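Local coordinates for protein alpha-rhamnosidase (Dictyoglomus thermophilum, PDB 6I60) that probably hydrolyses terminal non-reducing alpha-L-rhamnose residues of alpha-L-rhamnosides, acting as an alpha-L-rhamnosidase, at residues T221-K224 and K225-Y229; R253-K256 and E257-Y260; E515-I518 and F519-M523; S825-A828 and W829-R832. One frame throughout, in Å; residues are numbered along the deposited sequence.

In the fold
The four contacts form two touching pairs. Interactions 1 and 2 both belong to the N-terminal rhamnosidase domain, with centres about 12 Å apart; Lys-224 NZ reaches Gly-259 O at 3.0 Å, and the ring of Tyr-223 meets those of Tyr-254 and Tyr-260. Interactions 3 and 4, in the six-hairpin glycosidase domain, lie about 11 Å apart between centres, and Asn-520 ND2 probably bonds Asp-827 OD2 at 2.7 Å. The pairs do not meet: interactions 1 and 3 stay about 13 Å apart at their nearest atoms. A bound 2-(2-ethoxyethoxy)ethanol lies about 9 Å from the side chain of Asp-222 and about 12 Å from that of Tyr-260.

Interaction 1: residues T221-K224 and K225-Y229; sequences TDYK and KRVLY
Asp-222 O takes two backbone donors, Lys-225 N at 2.8 Å and Arg-226 N at 2.9 Å, the first from above the carbonyl plane and the second nearly in line with the C=O bond. The first closes a type I beta turn through Tyr-223 and Lys-224. At its start Asp-222 OD1 accepts from Lys-224 N at 3.2 Å, an Asx turn; chi1 of -175°, with CG anti to the backbone N, lays the carboxylate beside that donor.

The close-packed side lies toward strand 226-233. Thr-221 CG2 packs on Leu-228 CD1 at 3.7 Å, while Val-227 CG2 sits at the edge of the Tyr-223 ring. A water joins Thr-221 OG1 to Leu-228 N, from which it accepts at 2.8 Å.

The other side is looser and faces solvent. Lys-225 touches Asp-222 OD2 through CG at 3.6 Å, yet its NZ runs on to a bound triethylene glycol; Lys-224 stretches to Gly-259 O.

The turn's own grip is thus made by backbone N-H groups on the carbonyl and carboxylate of Asp-222, whereas the charge of Arg-226 probably helps tie this beta domain to Asp-533 and Asp-536 at the end of helix 524-535, with Glu-340 on its own side.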
loop_
_atom_site.group_PDB
_atom_site.type_symbol
_atom_site.label_atom_id
_atom_site.label_comp_id
_atom_site.label_asym_id
_atom_site.label_seq_id
_atom_site.Cartn_x
_atom_site.Cartn_y
_atom_site.Cartn_z
ATOM N N THR A 221 0.842 11.732 -8.058
ATOM C CA THR A 221 -0.147 11.399 -9.072
ATOM C C THR A 221 0.274 12.041 -10.384
ATOM O O THR A 221 1.244 12.801 -10.446
ATOM C CB THR A 221 -1.554 11.879 -8.690
ATOM O OG1 THR A 221 -1.485 13.218 -8.185
ATOM C CG2 THR A 221 -2.167 10.970 -7.636
ATOM N N ASP A 222 -0.464 11.725 -11.443
ATOM C CA ASP A 222 -0.295 12.421 -12.715
ATOM C C ASP A 222 -0.854 13.829 -12.552
ATOM O O ASP A 222 -2.060 14.052 -12.687
ATOM C CB ASP A 222 -0.996 11.668 -13.839
ATOM C CG ASP A 222 -0.746 12.289 -15.201
ATOM O OD1 ASP A 222 -0.165 13.394 -15.254
ATOM O OD2 ASP A 222 -1.130 11.671 -16.218
ATOM N N TYR A 223 0.027 14.788 -12.250
ATOM C CA TYR A 223 -0.417 16.140 -11.925
ATOM C C TYR A 223 -1.123 16.817 -13.092
ATOM O O TYR A 223 -1.858 17.787 -12.879
ATOM C CB TYR A 223 0.772 16.986 -11.463
ATOM C CG TYR A 223 1.532 16.392 -10.296
ATOM C CD1 TYR A 223 0.980 16.364 -9.021
ATOM C CD2 TYR A 223 2.802 15.852 -10.470
ATOM C CE1 TYR A 223 1.671 15.818 -7.952
ATOM C CE2 TYR A 223 3.500 15.304 -9.408
ATOM C CZ TYR A 223 2.930 15.290 -8.151
ATOM O OH TYR A 223 3.623 14.745 -7.093
ATOM N N LYS A 224 -0.925 16.326 -14.318
ATOM C CA LYS A 224 -1.647 16.884 -15.455
ATOM C C LYS A 224 -3.104 16.438 -15.466
ATOM O O LYS A 224 -3.959 17.133 -16.028
ATOM C CB LYS A 224 -0.959 16.487 -16.760
ATOM C CG LYS A 224 0.102 17.470 -17.228
ATOM C CD LYS A 224 0.797 16.970 -18.484
ATOM C CE LYS A 224 1.786 17.993 -19.014
ATOM N NZ LYS A 224 2.763 17.371 -19.949
ATOM N N LYS A 225 -3.408 15.294 -14.855
ATOM C CA LYS A 225 -4.769 14.773 -14.824
ATOM C C LYS A 225 -5.467 14.980 -13.489
ATOM O O LYS A 225 -6.699 15.049 -13.454
ATOM C CB LYS A 225 -4.770 13.278 -15.165
ATOM C CG LYS A 225 -4.476 12.970 -16.626
ATOM C CD LYS A 225 -5.670 12.310 -17.301
ATOM C CE LYS A 225 -5.490 12.239 -18.812
ATOM N NZ LYS A 225 -6.762 12.507 -19.544
ATOM N N ARG A 226 -4.717 15.090 -12.392
ATOM C CA ARG A 226 -5.327 15.252 -11.080
ATOM C C ARG A 226 -4.263 15.682 -10.084
ATOM O O ARG A 226 -3.127 15.205 -10.142
ATOM C CB ARG A 226 -5.993 13.951 -10.617
ATOM C CG ARG A 226 -5.914 13.696 -9.125
ATOM C CD ARG A 226 -6.779 12.516 -8.749
ATOM N NE ARG A 226 -6.504 11.384 -9.621
ATOM C CZ ARG A 226 -6.252 10.155 -9.191
ATOM N NH1 ARG A 226 -6.246 9.887 -7.893
ATOM N NH2 ARG A 226 -6.006 9.195 -10.068
ATOM N N VAL A 227 -4.638 16.587 -9.181
ATOM C CA VAL A 227 -3.770 17.055 -8.106
ATOM C C VAL A 227 -4.528 16.900 -6.795
ATOM O O VAL A 227 -5.563 17.546 -6.595
ATOM C CB VAL A 227 -3.335 18.518 -8.307
ATOM C CG1 VAL A 227 -2.526 18.998 -7.110
ATOM C CG2 VAL A 227 -2.537 18.669 -9.596
ATOM N N LEU A 228 -4.017 16.051 -5.905
ATOM C CA LEU A 228 -4.655 15.832 -4.613
ATOM C C LEU A 228 -4.234 16.927 -3.641
ATOM O O LEU A 228 -3.050 17.049 -3.311
ATOM C CB LEU A 228 -4.291 14.459 -4.054
ATOM C CG LEU A 228 -4.324 13.273 -5.014
ATOM C CD1 LEU A 228 -3.593 12.090 -4.409
ATOM C CD2 LEU A 228 -5.759 12.904 -5.346
ATOM N N TYR A 229 -5.197 17.719 -3.180
ATOM C CA TYR A 229 -4.938 18.738 -2.176
ATOM C C TYR A 229 -5.262 18.195 -0.789
ATOM O O TYR A 229 -6.068 17.274 -0.635
ATOM C CB TYR A 229 -5.746 20.011 -2.453
ATOM C CG TYR A 229 -7.233 19.892 -2.197
ATOM C CD1 TYR A 229 -8.088 19.398 -3.173
ATOM C CD2 TYR A 229 -7.784 20.290 -0.984
ATOM C CE1 TYR A 229 -9.448 19.291 -2.945
ATOM C CE2 TYR A 229 -9.141 20.187 -0.748
ATOM C CZ TYR A 229 -9.968 19.687 -1.731
ATOM O OH TYR A 229 -11.319 19.584 -1.499
HETATM O O HOH W 1 -1.416 15.117 -6.573
#

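Interaction 2: residues R253-K256 and E257-Y260; sequences RYVK and EYGY
Val-255 O is approached by two backbone donors: Tyr-260 N at 3.2 Å, from above the carbonyl plane, and Tyr-258 N in a weak bond. Next to it, Gly-259 N donates to Lys-256 O at 3.1 Å. On the Val-255 side, Glu-257 folds its chain back, since chi1 of 51° sets CG between the backbone N and the carbonyl carbon; OE2 then lies 3.3 Å from Val-255 CG2. Its CG also covers one face of the Tyr-258 ring, and OE1 accepts from Thr-172 N. With an alanine here, Thr-172 N would probably be left without its carboxylate partner and a gap would open over the face of the Tyr-258 ring and beside Val-255 CG2.

The bonds from Tyr-260 N and Gly-259 N, with Gly-259 in a left-handed conformation (phi 91°), have the 6→1 and 5→2 pattern of a Schellman motif, here in the loop joining strands 242-250 and 264-273.

Two rings meet beside the turn, where Tyr-254 centres an inverse gamma turn. Tyr-260 CB stands 3.8 Å from the centroid of the Tyr-254 ring, a CH-pi contact over the face, whereas the rings themselves are near parallel but displaced, with little overlap. Arg-253 O approaches the edges of two rings, Tyr-258 CD2 at 3.4 Å and Tyr-260 CD2 at 3.3 Å. The Arg-253 guanidinium stands steeply to the Tyr-258 ring, their planes 78° apart.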
loop_
_atom_site.group_PDB
_atom_site.type_symbol
_atom_site.label_atom_id
_atom_site.label_comp_id
_atom_site.label_asym_id
_atom_site.label_seq_id
_atom_site.Cartn_x
_atom_site.Cartn_y
_atom_site.Cartn_z
ATOM N N ARG A 253 8.196 15.096 -7.533
ATOM C CA ARG A 253 7.956 14.542 -8.856
ATOM C C ARG A 253 7.490 15.582 -9.864
ATOM O O ARG A 253 7.462 15.288 -11.065
ATOM C CB ARG A 253 6.926 13.409 -8.770
ATOM C CG ARG A 253 7.491 12.119 -8.205
ATOM C CD ARG A 253 7.647 11.081 -9.297
ATOM N NE ARG A 253 8.125 9.798 -8.792
ATOM C CZ ARG A 253 9.406 9.447 -8.733
ATOM N NH1 ARG A 253 10.345 10.287 -9.147
ATOM N NH2 ARG A 253 9.748 8.257 -8.263
ATOM N N TYR A 254 7.130 16.783 -9.413
ATOM C CA TYR A 254 6.748 17.876 -10.308
ATOM C C TYR A 254 8.025 18.518 -10.842
ATOM O O TYR A 254 8.453 19.593 -10.416
ATOM C CB TYR A 254 5.868 18.886 -9.581
ATOM C CG TYR A 254 5.017 19.745 -10.493
ATOM C CD1 TYR A 254 3.871 19.234 -11.089
ATOM C CD2 TYR A 254 5.354 21.069 -10.748
ATOM C CE1 TYR A 254 3.088 20.016 -11.922
ATOM C CE2 TYR A 254 4.578 21.859 -11.579
ATOM C CZ TYR A 254 3.445 21.327 -12.162
ATOM O OH TYR A 254 2.665 22.102 -12.989
ATOM N N VAL A 255 8.649 17.828 -11.796
ATOM C CA VAL A 255 9.911 18.261 -12.377
ATOM C C VAL A 255 9.791 18.231 -13.894
ATOM O O VAL A 255 8.913 17.577 -14.462
ATOM C CB VAL A 255 11.096 17.389 -11.908
ATOM C CG1 VAL A 255 11.593 17.855 -10.546
ATOM C CG2 VAL A 255 10.686 15.931 -11.856
ATOM N N LYS A 256 10.706 18.951 -14.551
ATOM C CA LYS A 256 10.616 19.130 -15.998
ATOM C C LYS A 256 10.870 17.835 -16.758
ATOM O O LYS A 256 10.382 17.676 -17.882
ATOM C CB LYS A 256 11.598 20.210 -16.451
ATOM C CG LYS A 256 10.938 21.526 -16.834
ATOM C CD LYS A 256 10.734 21.625 -18.337
ATOM C CE LYS A 256 11.765 22.540 -18.977
ATOM N NZ LYS A 256 11.739 22.449 -20.464
ATOM N N GLU A 257 11.623 16.901 -16.174
ATOM C CA GLU A 257 11.959 15.677 -16.896
ATOM C C GLU A 257 10.731 14.816 -17.159
ATOM O O GLU A 257 10.662 14.140 -18.192
ATOM C CB GLU A 257 13.013 14.881 -16.126
ATOM C CG GLU A 257 12.672 14.640 -14.664
ATOM C CD GLU A 257 13.570 15.419 -13.722
ATOM O OE1 GLU A 257 14.095 16.475 -14.136
ATOM O OE2 GLU A 257 13.752 14.976 -12.568
ATOM N N TYR A 258 9.757 14.826 -16.252
ATOM C CA TYR A 258 8.539 14.045 -16.413
ATOM C C TYR A 258 7.437 14.817 -17.128
ATOM O O TYR A 258 6.302 14.334 -17.193
ATOM C CB TYR A 258 8.037 13.562 -15.051
ATOM C CG TYR A 258 9.070 12.797 -14.256
ATOM C CD1 TYR A 258 9.954 11.930 -14.883
ATOM C CD2 TYR A 258 9.162 12.942 -12.877
ATOM C CE1 TYR A 258 10.901 11.231 -14.162
ATOM C CE2 TYR A 258 10.106 12.246 -12.148
ATOM C CZ TYR A 258 10.973 11.391 -12.796
ATOM O OH TYR A 258 11.915 10.694 -12.077
ATOM N N GLY A 259 7.744 15.997 -17.661
ATOM C CA GLY A 259 6.759 16.780 -18.374
ATOM C C GLY A 259 5.983 17.762 -17.530
ATOM O O GLY A 259 4.808 18.019 -17.820
ATOM N N TYR A 260 6.595 18.325 -16.496
ATOM C CA TYR A 260 5.938 19.272 -15.607
ATOM C C TYR A 260 6.705 20.591 -15.598
ATOM O O TYR A 260 7.698 20.768 -16.309
ATOM C CB TYR A 260 5.816 18.695 -14.194
ATOM C CG TYR A 260 5.012 17.416 -14.123
ATOM C CD1 TYR A 260 3.713 17.364 -14.612
ATOM C CD2 TYR A 260 5.552 16.262 -13.568
ATOM C CE1 TYR A 260 2.973 16.198 -14.549
ATOM C CE2 TYR A 260 4.820 15.091 -13.502
ATOM C CZ TYR A 260 3.530 15.065 -13.993
ATOM O OH TYR A 260 2.793 13.905 -13.930
#

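Interaction 3: residues E515-I518 and F519-M523; sequences EEAI and FNFDM
Met-523 curls back over the last turn of helix 514-520 and fits its side chain against Ala-517. Its SD rests on Ala-517 CB at 3.7 Å with CE close by, and its CG lies 3.3 Å from Ala-517 O. The bends at chi2 (-86°) and chi3 (-41°) lay the thioether over the Ala-517 methyl, with Met-523 CB beside Ile-518 CG1 at 4.2 Å. Cutting the methionine back to an alanine would remove CG, SD and CE and is likely to open a gap over Ala-517 CB.

On another flank, Phe-521 turns its ring across the helix end. One face lies over its neighbour Asn-520 CB, and Glu-516 OE1 comes obliquely to the ring, 3.9 Å from Phe-521 CE2, the carboxylate standing almost perpendicular to the ring. Phe-519 offers an edge instead: its CD1 points in the ring plane at Glu-515 O, 3.4 Å away.

Behind these bumps the backbone is helical. Phe-519 N bonds Glu-515 O, Asn-520 N bonds Glu-516 O, and Phe-521 N bonds Ala-517 O at 2.7 Å, after which Phe-521 leaves helical angles.

The whole turn is buried among helices: Ile-518 faces helix 564-576, Phe-521 and Ala-517 face helix 473-488, and Phe-519 packs on helix 826-835, while the backbones of Asn-520 and Asp-522 bond those of Asn-465 and Glu-463, just before strand 466-470.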
loop_
_atom_site.group_PDB
_atom_site.type_symbol
_atom_site.label_atom_id
_atom_site.label_comp_id
_atom_site.label_asym_id
_atom_site.label_seq_id
_atom_site.Cartn_x
_atom_site.Cartn_y
_atom_site.Cartn_z
ATOM N N GLU A 515 -1.761 -9.078 -2.496
ATOM C CA GLU A 515 -2.386 -9.961 -1.516
ATOM C C GLU A 515 -1.617 -9.976 -0.201
ATOM O O GLU A 515 -2.227 -10.077 0.872
ATOM C CB GLU A 515 -2.503 -11.376 -2.081
ATOM C CG GLU A 515 -3.335 -12.322 -1.230
ATOM C CD GLU A 515 -3.560 -13.665 -1.898
ATOM O OE1 GLU A 515 -2.578 -14.259 -2.390
ATOM O OE2 GLU A 515 -4.719 -14.128 -1.930
ATOM N N GLU A 516 -0.288 -9.869 -0.258
ATOM C CA GLU A 516 0.500 -9.848 0.969
ATOM C C GLU A 516 0.247 -8.575 1.766
ATOM O O GLU A 516 0.065 -8.626 2.988
ATOM C CB GLU A 516 1.986 -9.990 0.638
ATOM C CG GLU A 516 2.921 -9.470 1.720
ATOM C CD GLU A 516 3.358 -8.037 1.475
ATOM O OE1 GLU A 516 3.250 -7.215 2.409
ATOM O OE2 GLU A 516 3.802 -7.732 0.349
ATOM N N ALA A 517 0.230 -7.424 1.088
ATOM C CA ALA A 517 0.037 -6.152 1.779
ATOM C C ALA A 517 -1.334 -6.083 2.441
ATOM O O ALA A 517 -1.479 -5.524 3.535
ATOM C CB ALA A 517 0.221 -4.995 0.799
ATOM N N ILE A 518 -2.352 -6.648 1.791
ATOM C CA ILE A 518 -3.690 -6.656 2.373
ATOM C C ILE A 518 -3.706 -7.478 3.655
ATOM O O ILE A 518 -4.314 -7.082 4.657
ATOM C CB ILE A 518 -4.710 -7.173 1.342
ATOM C CG1 ILE A 518 -4.999 -6.093 0.299
ATOM C CG2 ILE A 518 -5.996 -7.608 2.021
ATOM C CD1 ILE A 518 -5.820 -6.586 -0.872
ATOM N N PHE A 519 -3.021 -8.626 3.652
ATOM C CA PHE A 519 -2.971 -9.462 4.848
ATOM C C PHE A 519 -2.229 -8.779 5.989
ATOM O O PHE A 519 -2.576 -8.979 7.158
ATOM C CB PHE A 519 -2.311 -10.803 4.529
ATOM C CG PHE A 519 -3.287 -11.917 4.293
ATOM C CD1 PHE A 519 -3.590 -12.329 3.006
ATOM C CD2 PHE A 519 -3.909 -12.547 5.359
ATOM C CE1 PHE A 519 -4.493 -13.350 2.785
ATOM C CE2 PHE A 519 -4.812 -13.570 5.145
ATOM C CZ PHE A 519 -5.105 -13.972 3.857
ATOM N N ASN A 520 -1.221 -7.969 5.674
ATOM C CA ASN A 520 -0.387 -7.358 6.701
ATOM C C ASN A 520 -0.843 -5.962 7.100
ATOM O O ASN A 520 -0.683 -5.580 8.265
ATOM C CB ASN A 520 1.067 -7.292 6.226
ATOM C CG ASN A 520 1.798 -8.604 6.414
ATOM O OD1 ASN A 520 1.713 -9.229 7.472
ATOM N ND2 ASN A 520 2.522 -9.028 5.385
ATOM N N PHE A 521 -1.406 -5.191 6.170
ATOM C CA PHE A 521 -1.720 -3.793 6.424
ATOM C C PHE A 521 -3.104 -3.460 5.886
ATOM O O PHE A 521 -3.633 -4.143 5.005
ATOM C CB PHE A 521 -0.672 -2.862 5.798
ATOM C CG PHE A 521 0.742 -3.354 5.949
ATOM C CD1 PHE A 521 1.384 -3.299 7.175
ATOM C CD2 PHE A 521 1.427 -3.877 4.865
ATOM C CE1 PHE A 521 2.681 -3.753 7.317
ATOM C CE2 PHE A 521 2.725 -4.332 5.003
ATOM C CZ PHE A 521 3.350 -4.270 6.231
ATOM N N ASP A 522 -3.689 -2.401 6.443
ATOM C CA ASP A 522 -4.950 -1.853 5.952
ATOM C C ASP A 522 -4.669 -1.091 4.662
ATOM O O ASP A 522 -4.055 -0.018 4.689
ATOM C CB ASP A 522 -5.581 -0.949 7.007
ATOM C CG ASP A 522 -6.966 -0.468 6.616
ATOM O OD1 ASP A 522 -7.731 -0.052 7.514
ATOM O OD2 ASP A 522 -7.293 -0.503 5.411
ATOM N N MET A 523 -5.119 -1.636 3.531
ATOM C CA MET A 523 -4.741 -1.114 2.224
ATOM C C MET A 523 -5.907 -0.630 1.375
ATOM O O MET A 523 -5.675 -0.188 0.243
ATOM C CB MET A 523 -3.967 -2.178 1.433
ATOM C CG MET A 523 -2.829 -2.824 2.197
ATOM S SD MET A 523 -1.302 -1.879 2.084
ATOM C CE MET A 523 -1.330 -1.398 0.359
#

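Interaction 4: residues S825-A828 and W829-R832; sequences SVDA and WFYR
Arg-832 N donates to Ala-828 O at 3.1 Å with an N-H...O angle of 162°, and Phe-830 N bonds Val-826 O at 3.2 Å, lying in its carbonyl plane. Between these two, the bond from Tyr-831 N to Asp-827 O is weak, at 3.5 Å. The helix has a wider pi-type turn at 830-832.

Next come the groups around the Asp-827 carboxylate. OD1 lies at the edge of the Phe-830 ring, 3.4 Å from CD2, and OD2 meets Tyr-831 CE1, with the carboxylate turned steeply to both rings (83° and 76°). Its oxygens have polar partners beyond the helix, His-479 ND1 for OD1 and Asn-520 ND2 for OD2, so the buried carboxylate is gripped from helices 473-488 and 514-520; Tyr-831 OH reaches Asn-520 as well.

Farther out, Val-826 CG1, anti to the backbone N, makes the apolar contact, touching Phe-830 CZ at 3.6 Å, while Val-826 O stands over the centre of one face of that ring. Arg-832 lays CG beside Ala-828 O at 3.3 Å before its NH2 forms a salt bridge with Asp-769. Trp-829 NE1 hydrogen-bonds Thr-772 OG1, its ring packing on helix 777-784.

With its faces divided among helices 473-488, 514-520, 761-773 and 777-784, helix 826-835 is placed as one of the packed helices of the six-hairpin glycosidase, or (alpha/alpha)6-barrel, domain.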
loop_
_atom_site.group_PDB
_atom_site.type_symbol
_atom_site.label_atom_id
_atom_site.label_comp_id
_atom_site.label_asym_id
_atom_site.label_seq_id
_atom_site.Cartn_x
_atom_site.Cartn_y
_atom_site.Cartn_z
ATOM N N SER A 825 5.293 -12.177 -2.407
ATOM C CA SER A 825 3.992 -12.834 -2.395
ATOM C C SER A 825 3.957 -14.082 -1.523
ATOM O O SER A 825 2.869 -14.609 -1.273
ATOM C CB SER A 825 3.577 -13.198 -3.822
ATOM O OG SER A 825 4.686 -13.651 -4.579
ATOM N N VAL A 826 5.110 -14.566 -1.057
ATOM C CA VAL A 826 5.130 -15.776 -0.244
ATOM C C VAL A 826 4.524 -15.517 1.127
ATOM O O VAL A 826 4.021 -16.441 1.778
ATOM C CB VAL A 826 6.568 -16.315 -0.142
ATOM C CG1 VAL A 826 6.610 -17.606 0.661
ATOM C CG2 VAL A 826 7.119 -16.544 -1.525
ATOM N N ASP A 827 4.545 -14.262 1.586
ATOM C CA ASP A 827 3.961 -13.948 2.885
ATOM C C ASP A 827 2.467 -14.236 2.913
ATOM O O ASP A 827 1.917 -14.554 3.973
ATOM C CB ASP A 827 4.228 -12.491 3.248
ATOM C CG ASP A 827 4.333 -12.280 4.743
ATOM O OD1 ASP A 827 5.229 -12.889 5.364
ATOM O OD2 ASP A 827 3.513 -11.515 5.296
ATOM N N ALA A 828 1.795 -14.132 1.764
ATOM C CA ALA A 828 0.393 -14.527 1.699
ATOM C C ALA A 828 0.229 -16.026 1.909
ATOM O O ALA A 828 -0.772 -16.465 2.487
ATOM C CB ALA A 828 -0.213 -14.108 0.360
ATOM N N TRP A 829 1.199 -16.821 1.454
ATOM C CA TRP A 829 1.140 -18.262 1.671
ATOM C C TRP A 829 1.276 -18.610 3.148
ATOM O O TRP A 829 0.689 -19.598 3.606
ATOM C CB TRP A 829 2.229 -18.955 0.852
ATOM C CG TRP A 829 2.147 -20.449 0.869
ATOM C CD1 TRP A 829 1.191 -21.224 0.284
ATOM C CD2 TRP A 829 3.063 -21.349 1.503
ATOM N NE1 TRP A 829 1.451 -22.552 0.516
ATOM C CE2 TRP A 829 2.596 -22.656 1.262
ATOM C CE3 TRP A 829 4.231 -21.177 2.253
ATOM C CZ2 TRP A 829 3.256 -23.785 1.743
ATOM C CZ3 TRP A 829 4.886 -22.300 2.728
ATOM C CH2 TRP A 829 4.397 -23.587 2.472
ATOM N N PHE A 830 2.034 -17.815 3.907
ATOM C CA PHE A 830 2.182 -18.077 5.335
ATOM C C PHE A 830 0.857 -17.902 6.069
ATOM O O PHE A 830 0.558 -18.647 7.009
ATOM C CB PHE A 830 3.243 -17.154 5.934
ATOM C CG PHE A 830 4.611 -17.335 5.345
ATOM C CD1 PHE A 830 5.003 -18.557 4.823
ATOM C CD2 PHE A 830 5.510 -16.280 5.318
ATOM C CE1 PHE A 830 6.265 -18.724 4.285
ATOM C CE2 PHE A 830 6.772 -16.439 4.780
ATOM C CZ PHE A 830 7.151 -17.664 4.263
ATOM N N TYR A 831 0.052 -16.923 5.653
ATOM C CA TYR A 831 -1.224 -16.668 6.312
ATOM C C TYR A 831 -2.269 -17.715 5.937
ATOM O O TYR A 831 -2.943 -18.270 6.812
ATOM C CB TYR A 831 -1.730 -15.271 5.950
ATOM C CG TYR A 831 -1.086 -14.139 6.718
ATOM C CD1 TYR A 831 0.075 -13.536 6.258
ATOM C CD2 TYR A 831 -1.652 -13.661 7.893
ATOM C CE1 TYR A 831 0.663 -12.494 6.953
ATOM C CE2 TYR A 831 -1.071 -12.620 8.594
ATOM C CZ TYR A 831 0.086 -12.041 8.119
ATOM O OH TYR A 831 0.668 -11.006 8.810
ATOM N N ARG A 832 -2.409 -17.998 4.639
ATOM C CA ARG A 832 -3.528 -18.799 4.156
ATOM C C ARG A 832 -3.294 -20.299 4.303
ATOM O O ARG A 832 -4.263 -21.059 4.415
ATOM C CB ARG A 832 -3.814 -18.467 2.689
ATOM C CG ARG A 832 -4.011 -16.986 2.401
ATOM C CD ARG A 832 -4.278 -16.727 0.920
ATOM N NE ARG A 832 -3.777 -17.803 0.068
ATOM C CZ ARG A 832 -4.547 -18.581 -0.687
ATOM N NH1 ARG A 832 -5.863 -18.408 -0.703
ATOM N NH2 ARG A 832 -4.002 -19.538 -1.427
#